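Local structure of predicted metal-dependent phosphohydrolase (Magnetospirillum magnetotacticum MS-1, 3KH1) at residues 53-58 / 179-184; 144-149 / 155-160. The protein is a predicted metal-dependent phosphohydrolase of the HD-domain family that may act as a 5'-deoxynucleotidase. One frame throughout, in Å; residues are numbered along the deposited sequence.

Contact 1: residues 53-58 / 179-184; sequences FLLAEY and KRLGAY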
ATOM      1  N   PHE A  53       9.081   6.515  -2.873  1.00 10.27           N
ATOM      2  CA  PHE A  53      10.216   5.953  -3.557  1.00 10.05           C
ATOM      3  C   PHE A  53      10.461   6.648  -4.888  1.00 10.25           C
ATOM      4  O   PHE A  53      11.580   6.977  -5.229  1.00 12.48           O
ATOM      5  CB  PHE A  53      10.025   4.439  -3.751  1.00 10.63           C
ATOM      6  CG  PHE A  53      10.180   3.654  -2.499  1.00 10.13           C
ATOM      7  CD1 PHE A  53      11.416   3.565  -1.862  1.00 10.58           C
ATOM      8  CD2 PHE A  53       9.100   3.006  -1.957  1.00 10.49           C
ATOM      9  CE1 PHE A  53      11.542   2.834  -0.706  1.00 11.35           C
ATOM     10  CE2 PHE A  53       9.213   2.223  -0.795  1.00 10.30           C
ATOM     11  CZ  PHE A  53      10.422   2.146  -0.147  1.00 10.60           C
ATOM     12  N   LEU A  54       9.416   6.893  -5.660  1.00 11.09           N
ATOM     13  CA  LEU A  54       9.557   7.507  -6.979  1.00 10.92           C
ATOM     14  C   LEU A  54      10.097   8.934  -6.922  1.00 11.15           C
ATOM     15  O   LEU A  54      10.849   9.345  -7.793  1.00 13.14           O
ATOM     16  CB  LEU A  54       8.211   7.532  -7.697  1.00 10.89           C
ATOM     17  CG  LEU A  54       7.596   6.217  -8.134  1.00 11.96           C
ATOM     18  CD1 LEU A  54       6.099   6.359  -8.493  1.00 12.36           C
ATOM     19  CD2 LEU A  54       8.364   5.545  -9.283  1.00 13.87           C
ATOM     20  N   LEU A  55       9.700   9.644  -5.874  1.00 12.00           N
ATOM     21  CA  LEU A  55       9.964  11.087  -5.747  1.00 12.30           C
ATOM     22  C   LEU A  55      11.038  11.368  -4.706  1.00 13.77           C
ATOM     23  O   LEU A  55      11.210  12.503  -4.284  1.00 13.69           O
ATOM     24  CB  LEU A  55       8.652  11.824  -5.420  1.00 12.08           C
ATOM     25  CG  LEU A  55       7.563  11.712  -6.510  1.00 13.02           C
ATOM     26  CD1 LEU A  55       6.307  12.423  -6.065  1.00 13.34           C
ATOM     27  CD2 LEU A  55       8.036  12.266  -7.890  1.00 14.24           C
ATOM     28  N   ALA A  56      11.790  10.335  -4.339  1.00 14.55           N
ATOM     29  CA  ALA A  56      12.816  10.409  -3.273  1.00 15.44           C
ATOM     30  C   ALA A  56      13.812  11.533  -3.516  1.00 16.28           C
ATOM     31  O   ALA A  56      14.303  12.148  -2.584  1.00 16.85           O
ATOM     32  CB  ALA A  56      13.591   9.063  -3.171  1.00 16.73           C
ATOM     33  N   GLU A  57      14.126  11.793  -4.779  1.00 16.32           N
ATOM     34  CA  GLU A  57      15.192  12.761  -5.078  1.00 16.53           C
ATOM     35  C   GLU A  57      14.827  14.192  -4.655  1.00 16.69           C
ATOM     36  O   GLU A  57      15.696  15.075  -4.545  1.00 17.93           O
ATOM     37  CB  GLU A  57      15.540  12.768  -6.565  1.00 16.76           C
ATOM     38  CG  GLU A  57      14.486  13.455  -7.459  1.00 17.16           C
ATOM     39  CD  GLU A  57      14.683  13.098  -8.917  1.00 16.28           C
ATOM     40  OE1 GLU A  57      14.244  11.979  -9.268  1.00 17.29           O
ATOM     41  OE2 GLU A  57      15.343  13.855  -9.669  1.00 20.34           O
ATOM     42  N   TYR A  58      13.522  14.421  -4.444  1.00 16.38           N
ATOM     43  CA  TYR A  58      13.015  15.747  -4.058  1.00 16.78           C
ATOM     44  C   TYR A  58      13.018  15.960  -2.514  1.00 17.95           C
ATOM     45  O   TYR A  58      12.699  17.076  -2.091  1.00 20.99           O
ATOM     46  CB  TYR A  58      11.624  16.004  -4.691  1.00 17.28           C
ATOM     47  CG  TYR A  58      11.666  15.827  -6.204  1.00 15.29           C
ATOM     48  CD1 TYR A  58      12.392  16.708  -7.027  1.00 16.66           C
ATOM     49  CD2 TYR A  58      11.063  14.739  -6.815  1.00 16.35           C
ATOM     50  CE1 TYR A  58      12.499  16.516  -8.391  1.00 17.13           C
ATOM     51  CE2 TYR A  58      11.183  14.529  -8.194  1.00 14.97           C
ATOM     52  CZ  TYR A  58      11.876  15.427  -8.963  1.00 16.90           C
ATOM     53  OH  TYR A  58      12.029  15.279 -10.300  1.00 17.09           O
ATOM     54  N   LYS A 179      10.558  21.930  -1.717  1.00 18.09           N
ATOM     55  CA  LYS A 179      10.308  23.148  -2.438  1.00 19.23           C
ATOM     56  C   LYS A 179       9.902  22.873  -3.897  1.00 18.49           C
ATOM     57  O   LYS A 179       9.008  23.526  -4.426  1.00 19.25           O
ATOM     58  CB  LYS A 179      11.515  24.107  -2.378  1.00 21.40           C
ATOM     59  CG  LYS A 179      11.741  24.709  -0.998  1.00 24.35           C
ATOM     60  CD  LYS A 179      12.806  25.822  -1.031  1.00 28.71           C
ATOM     61  N   ARG A 180      10.532  21.888  -4.533  1.00 17.59           N
ATOM     62  CA  ARG A 180      10.217  21.574  -5.922  0.50 17.96           C
ATOM     63  C   ARG A 180       8.774  21.015  -6.039  1.00 16.82           C
ATOM     64  O   ARG A 180       8.020  21.377  -6.952  1.00 17.00           O
ATOM     65  CB  ARG A 180      11.246  20.589  -6.476  0.50 18.73           C
ATOM     66  CG  ARG A 180      11.150  20.298  -7.969  0.50 21.43           C
ATOM     67  CD  ARG A 180      11.785  21.384  -8.880  0.50 23.42           C
ATOM     68  NE  ARG A 180      11.214  21.349 -10.234  0.50 25.12           N
ATOM     69  CZ  ARG A 180       9.939  21.640 -10.534  0.50 25.62           C
ATOM     70  NH1 ARG A 180       9.067  22.020  -9.587  0.50 21.31           N
ATOM     71  NH2 ARG A 180       9.529  21.560 -11.800  0.50 27.46           N
ATOM     72  N   LEU A 181       8.389  20.107  -5.139  1.00 15.77           N
ATOM     73  CA  LEU A 181       7.020  19.592  -5.179  1.00 14.09           C
ATOM     74  C   LEU A 181       6.019  20.676  -4.793  1.00 14.41           C
ATOM     75  O   LEU A 181       4.907  20.706  -5.342  1.00 14.29           O
ATOM     76  CB  LEU A 181       6.861  18.318  -4.346  1.00 14.39           C
ATOM     77  CG  LEU A 181       7.707  17.110  -4.743  1.00 15.86           C
ATOM     78  CD1 LEU A 181       7.406  15.999  -3.747  1.00 15.56           C
ATOM     79  CD2 LEU A 181       7.519  16.673  -6.215  1.00 17.84           C
ATOM     80  N   GLY A 182       6.388  21.575  -3.873  1.00 14.56           N
ATOM     81  CA  GLY A 182       5.516  22.683  -3.575  1.00 14.54           C
ATOM     82  C   GLY A 182       5.263  23.592  -4.761  1.00 14.96           C
ATOM     83  O   GLY A 182       4.142  24.023  -4.995  1.00 15.46           O
ATOM     84  N   ALA A 183       6.309  23.903  -5.509  1.00 15.39           N
ATOM     85  CA  ALA A 183       6.191  24.705  -6.722  1.00 15.83           C
ATOM     86  C   ALA A 183       5.321  24.017  -7.755  1.00 15.40           C
ATOM     87  O   ALA A 183       4.473  24.660  -8.385  1.00 15.70           O
ATOM     88  CB  ALA A 183       7.621  25.023  -7.288  1.00 17.05           C
ATOM     89  N   TYR A 184       5.481  22.689  -7.897  1.00 14.45           N
ATOM     90  CA  TYR A 184       4.615  21.931  -8.797  1.00 14.19           C
ATOM     91  C   TYR A 184       3.178  22.057  -8.403  1.00 13.11           C
ATOM     92  O   TYR A 184       2.294  22.326  -9.221  1.00 13.23           O
ATOM     93  CB  TYR A 184       5.064  20.480  -8.871  1.00 14.32           C
ATOM     94  CG  TYR A 184       4.260  19.659  -9.825  1.00 13.50           C
ATOM     95  CD1 TYR A 184       3.116  18.997  -9.415  1.00 14.61           C
ATOM     96  CD2 TYR A 184       4.620  19.571 -11.165  1.00 14.85           C
ATOM     97  CE1 TYR A 184       2.339  18.300 -10.329  1.00 14.05           C
ATOM     98  CE2 TYR A 184       3.868  18.803 -12.047  1.00 15.11           C
ATOM     99  CZ  TYR A 184       2.727  18.187 -11.623  1.00 13.24           C
ATOM    100  OH  TYR A 184       1.972  17.444 -12.504  1.00 14.41           O
TER

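Contact 2: residues 144-149 / 155-160; sequences QPLLHN and GTWKPH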
ATOM      1  N   GLN A 144      -0.912  14.267  -3.355  1.00 10.37           N
ATOM      2  CA  GLN A 144      -1.681  13.306  -4.130  1.00 10.56           C
ATOM      3  C   GLN A 144      -3.159  13.697  -4.375  1.00  9.57           C
ATOM      4  O   GLN A 144      -3.650  13.543  -5.516  1.00 10.09           O
ATOM      5  CB  GLN A 144      -1.512  11.895  -3.572  1.00  9.87           C
ATOM      6  CG  GLN A 144      -2.209  10.758  -4.345  1.00 10.82           C
ATOM      7  CD  GLN A 144      -3.564  10.402  -3.813  1.00 10.50           C
ATOM      8  OE1 GLN A 144      -4.168  11.123  -2.994  1.00 11.32           O
ATOM      9  NE2 GLN A 144      -4.036   9.198  -4.215  1.00 11.19           N
ATOM     10  N   PRO A 145      -3.874  14.214  -3.367  1.00  9.34           N
ATOM     11  CA  PRO A 145      -5.254  14.596  -3.635  1.00 10.04           C
ATOM     12  C   PRO A 145      -5.366  15.742  -4.637  1.00  9.66           C
ATOM     13  O   PRO A 145      -6.381  15.867  -5.314  1.00 11.05           O
ATOM     14  CB  PRO A 145      -5.838  14.953  -2.265  1.00 11.26           C
ATOM     15  CG  PRO A 145      -4.898  14.367  -1.334  1.00 14.79           C
ATOM     16  CD  PRO A 145      -3.578  14.204  -1.925  1.00 10.80           C
ATOM     17  N   LEU A 146      -4.377  16.620  -4.667  1.00  9.71           N
ATOM     18  CA  LEU A 146      -4.334  17.693  -5.675  1.00 10.84           C
ATOM     19  C   LEU A 146      -4.227  17.123  -7.078  1.00  9.83           C
ATOM     20  O   LEU A 146      -4.944  17.532  -8.011  1.00 10.76           O
ATOM     21  CB  LEU A 146      -3.208  18.677  -5.398  1.00 11.07           C
ATOM     22  CG  LEU A 146      -3.204  19.334  -4.025  1.00 13.25           C
ATOM     23  CD1 LEU A 146      -1.982  20.284  -3.897  1.00 16.16           C
ATOM     24  CD2 LEU A 146      -4.492  20.042  -3.693  1.00 15.29           C
ATOM     25  N   LEU A 147      -3.342  16.137  -7.220  1.00  9.81           N
ATOM     26  CA  LEU A 147      -3.231  15.408  -8.483  1.00 10.82           C
ATOM     27  C   LEU A 147      -4.557  14.833  -8.901  1.00 10.44           C
ATOM     28  O   LEU A 147      -4.964  14.940 -10.075  1.00 10.86           O
ATOM     29  CB  LEU A 147      -2.186  14.297  -8.380  1.00 10.74           C
ATOM     30  CG  LEU A 147      -0.727  14.675  -8.064  1.00 10.52           C
ATOM     31  CD1 LEU A 147       0.156  13.434  -7.955  1.00 12.59           C
ATOM     32  CD2 LEU A 147      -0.140  15.580  -9.092  1.00 14.55           C
ATOM     33  N   HIS A 148      -5.247  14.218  -7.958  1.00  9.59           N
ATOM     34  CA  HIS A 148      -6.530  13.568  -8.299  1.00  9.42           C
ATOM     35  C   HIS A 148      -7.630  14.572  -8.604  1.00 10.07           C
ATOM     36  O   HIS A 148      -8.367  14.386  -9.575  1.00 10.90           O
ATOM     37  CB  HIS A 148      -6.957  12.631  -7.183  1.00  9.05           C
ATOM     38  CG  HIS A 148      -6.272  11.303  -7.240  1.00  8.70           C
ATOM     39  ND1 HIS A 148      -6.970  10.137  -7.262  1.00 10.50           N
ATOM     40  CD2 HIS A 148      -4.952  10.964  -7.321  1.00  9.84           C
ATOM     41  CE1 HIS A 148      -6.118   9.132  -7.385  1.00  9.44           C
ATOM     42  NE2 HIS A 148      -4.885   9.598  -7.434  1.00 10.05           N
ATOM     43  N   ASN A 149      -7.695  15.684  -7.865  1.00  9.30           N
ATOM     44  CA  ASN A 149      -8.678  16.683  -8.146  1.00 10.32           C
ATOM     45  C   ASN A 149      -8.438  17.288  -9.522  1.00  9.84           C
ATOM     46  O   ASN A 149      -9.372  17.613 -10.254  1.00 11.23           O
ATOM     47  CB  ASN A 149      -8.674  17.782  -7.072  1.00  9.69           C
ATOM     48  CG  ASN A 149      -9.860  17.740  -6.168  1.00 10.47           C
ATOM     49  OD1 ASN A 149     -11.007  17.720  -6.603  1.00 11.54           O
ATOM     50  ND2 ASN A 149      -9.584  17.836  -4.877  1.00 12.90           N
ATOM     51  N   GLY A 155     -13.359  17.073  -9.001  1.00 11.04           N
ATOM     52  CA  GLY A 155     -14.372  16.107  -8.641  1.00 10.99           C
ATOM     53  C   GLY A 155     -14.631  15.989  -7.159  1.00 10.63           C
ATOM     54  O   GLY A 155     -15.695  15.502  -6.746  1.00 10.44           O
ATOM     55  N   THR A 156     -13.691  16.440  -6.347  1.00 10.50           N
ATOM     56  CA  THR A 156     -13.871  16.600  -4.902  1.00 10.67           C
ATOM     57  C   THR A 156     -13.992  18.065  -4.493  1.00 11.43           C
ATOM     58  O   THR A 156     -14.875  18.410  -3.711  1.00 11.82           O
ATOM     59  CB  THR A 156     -12.780  15.834  -4.137  1.00 10.69           C
ATOM     60  OG1 THR A 156     -12.757  14.462  -4.611  1.00 10.84           O
ATOM     61  CG2 THR A 156     -13.053  15.874  -2.627  1.00 12.56           C
ATOM     62  N   TRP A 157     -13.204  18.937  -5.110  1.00 11.21           N
ATOM     63  CA  TRP A 157     -13.272  20.354  -4.795  1.00 11.24           C
ATOM     64  C   TRP A 157     -14.665  20.943  -4.965  1.00 12.02           C
ATOM     65  O   TRP A 157     -15.201  21.612  -4.068  1.00 13.29           O
ATOM     66  CB  TRP A 157     -12.344  21.153  -5.689  1.00 12.01           C
ATOM     67  CG  TRP A 157     -10.871  21.052  -5.359  1.00 12.81           C
ATOM     68  CD1 TRP A 157     -10.292  20.911  -4.134  1.00 12.18           C
ATOM     69  CD2 TRP A 157      -9.791  21.099  -6.302  1.00 12.61           C
ATOM     70  NE1 TRP A 157      -8.923  20.878  -4.257  1.00 13.57           N
ATOM     71  CE2 TRP A 157      -8.588  20.989  -5.574  1.00 13.27           C
ATOM     72  CE3 TRP A 157      -9.716  21.215  -7.691  1.00 12.65           C
ATOM     73  CZ2 TRP A 157      -7.326  20.987  -6.199  1.00 13.01           C
ATOM     74  CZ3 TRP A 157      -8.478  21.174  -8.311  1.00 13.98           C
ATOM     75  CH2 TRP A 157      -7.298  21.100  -7.553  1.00 14.46           C
ATOM     76  N   LYS A 158     -15.278  20.783  -6.131  1.00 12.51           N
ATOM     77  CA  LYS A 158     -16.528  21.489  -6.422  0.50 13.36           C
ATOM     78  C   LYS A 158     -17.710  21.053  -5.549  1.00 12.93           C
ATOM     79  O   LYS A 158     -18.396  21.877  -4.975  1.00 13.62           O
ATOM     80  CB  LYS A 158     -16.855  21.438  -7.924  0.50 14.33           C
ATOM     81  CG  LYS A 158     -15.914  22.267  -8.774  0.50 16.78           C
ATOM     82  CD  LYS A 158     -15.974  21.931 -10.250  0.50 18.64           C
ATOM     83  CE  LYS A 158     -17.302  22.231 -10.891  0.50 20.94           C
ATOM     84  NZ  LYS A 158     -17.278  21.858 -12.366  0.50 23.63           N
ATOM     85  N   PRO A 159     -17.934  19.739  -5.410  1.00 12.30           N
ATOM     86  CA  PRO A 159     -19.071  19.348  -4.582  1.00 12.63           C
ATOM     87  C   PRO A 159     -18.927  19.726  -3.131  1.00 12.47           C
ATOM     88  O   PRO A 159     -19.911  19.928  -2.454  1.00 14.36           O
ATOM     89  CB  PRO A 159     -19.133  17.824  -4.763  1.00 13.28           C
ATOM     90  CG  PRO A 159     -18.533  17.627  -6.117  1.00 12.66           C
ATOM     91  CD  PRO A 159     -17.393  18.587  -6.158  1.00 13.06           C
ATOM     92  N   HIS A 160     -17.695  19.873  -2.685  1.00 13.39           N
ATOM     93  CA  HIS A 160     -17.445  20.245  -1.312  1.00 13.64           C
ATOM     94  C   HIS A 160     -17.206  21.744  -1.110  1.00 15.43           C
ATOM     95  O   HIS A 160     -16.955  22.138   0.035  1.00 17.17           O
ATOM     96  CB  HIS A 160     -16.259  19.488  -0.757  1.00 13.49           C
ATOM     97  CG  HIS A 160     -16.529  18.038  -0.540  1.00 13.56           C
ATOM     98  ND1 HIS A 160     -17.070  17.544   0.644  1.00 16.13           N
ATOM     99  CD2 HIS A 160     -16.414  16.979  -1.383  1.00 12.24           C
ATOM    100  CE1 HIS A 160     -17.218  16.230   0.523  1.00 16.87           C
ATOM    101  NE2 HIS A 160     -16.844  15.865  -0.690  1.00 18.35           N
TER

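Contact 1: residues 53-58 / 179-184
Y58 and L181 meet where the chain, having just left helix 41-54, passes the first turn of helix 179-195, and R180 and L55 complete the join. The backbones stay apart: the closest CA atoms, those of Y58 and R180, are 6.7 Å from one another, and no hydrogen bond runs between the two segments. Such a junction shows how a tyrosine can serve two surfaces at once, its carbon atoms touching one helix and its hydroxyl reaching past it. The Y58 and L181 side chains cross at about a right angle. CB of Y58 sits 4.1 Å from CG of L181, while CD2 of the ring approaches the methyl CD2 of L181 obliquely. R180 behaves differently, running beside the tyrosine in the same direction. With its CG anti to the backbone N (chi1 -173°), the aliphatic root of R180 is laid along the ring, and CG comes within 3.9 Å of Y58 CD1. In the conformer described, the guanidinium plane is turned 71° from the ring, an orientation that remains doubtful because R180 takes two. Over one face of the ring lies CG of the neighbouring E57.

Both segments belong to the helical HD-domain fold, and here the end of one helix is closed against the beginning of another. L55, the first residue to depart from helical geometry, directs CD1 to within 4.4 Å of CD1 of L181, and both leucines also rest on L140 of helix 132-151. S178 adds a polar link just before the second segment, its OG hydrogen-bonding with both Y58 O and L181 N. At the far end of the ring, Y58 OH hydrogen-bonds to Q13 of the second subunit, whose L10 packs on R180.

Contact 2: residues 144-149 / 155-160
N149 and G155 bring the backbones closest, with CA atoms 5.7 Å apart, as the chain leaves helix 132-151 and doubles back in a short loop before helix 164-177. The N149 side chain reaches across to the loop. Its OD1 accepts two backbone hydrogen bonds, from W157 N at 2.9 Å and from T156 N at 3.0 Å. The donors approach from opposite faces of the carbonyl plane, and the W157 bond is the straighter at 160°.

The same side chain lies flat on the W157 indole. Amide and ring planes are only 8° apart, and CG stands 3.3 Å above one face of the ring system. The first torsion of N149, -108°, lies away from the staggered positions, perhaps a slight strain accepted in laying the amide on the indole while OD1 meets both N-H groups. CB forms a CH-pi contact, 3.3 Å from the centroid of the six-membered ring and almost exactly on its normal, whereas ND2 hangs over the pyrrole part. That nitrogen is 3.2 Å from W157 NE1, but both are donors, so this is stacking and not a bond. L146 meets the indole at its edge, with CD2 in the ring plane and 3.9 Å from CZ2; V167 of helix 164-177 touches both L146 and W157.

T156 hydrogen-bonds through OG1 to the carbonyl of Q29, and its side chain lies about 4 Å from a bound calcium ion. A buried amide oxygen held by two N-H groups, its plane pressed against an indole, implies that the rotation of N149 is fixed; it is one of several ties between helix and loop, with T152 OG1 bonding G155 N.

How the contacts relate
Contact 2 is the more deeply buried of the two, whereas contact 1 is only partly buried and includes the exposed R180. Their chemistry follows suit: within contact 1 the segments meet through aliphatic and aromatic carbon alone, but contact 2 combines packing with hydrogen bonds to a buried amide. Helices 132-151 and 179-195 serve both. The first supplies L140, which both leucines of contact 1 touch, and the segment 144-149 itself; the second carries Y184, whose CE1 lies 3.9 Å from CD2 of L147. Although centred 20 Å apart, the contacts therefore touch, and both reach the second subunit. Along the chain, contact 2 closes a short loop nested within the long one spanned by contact 1.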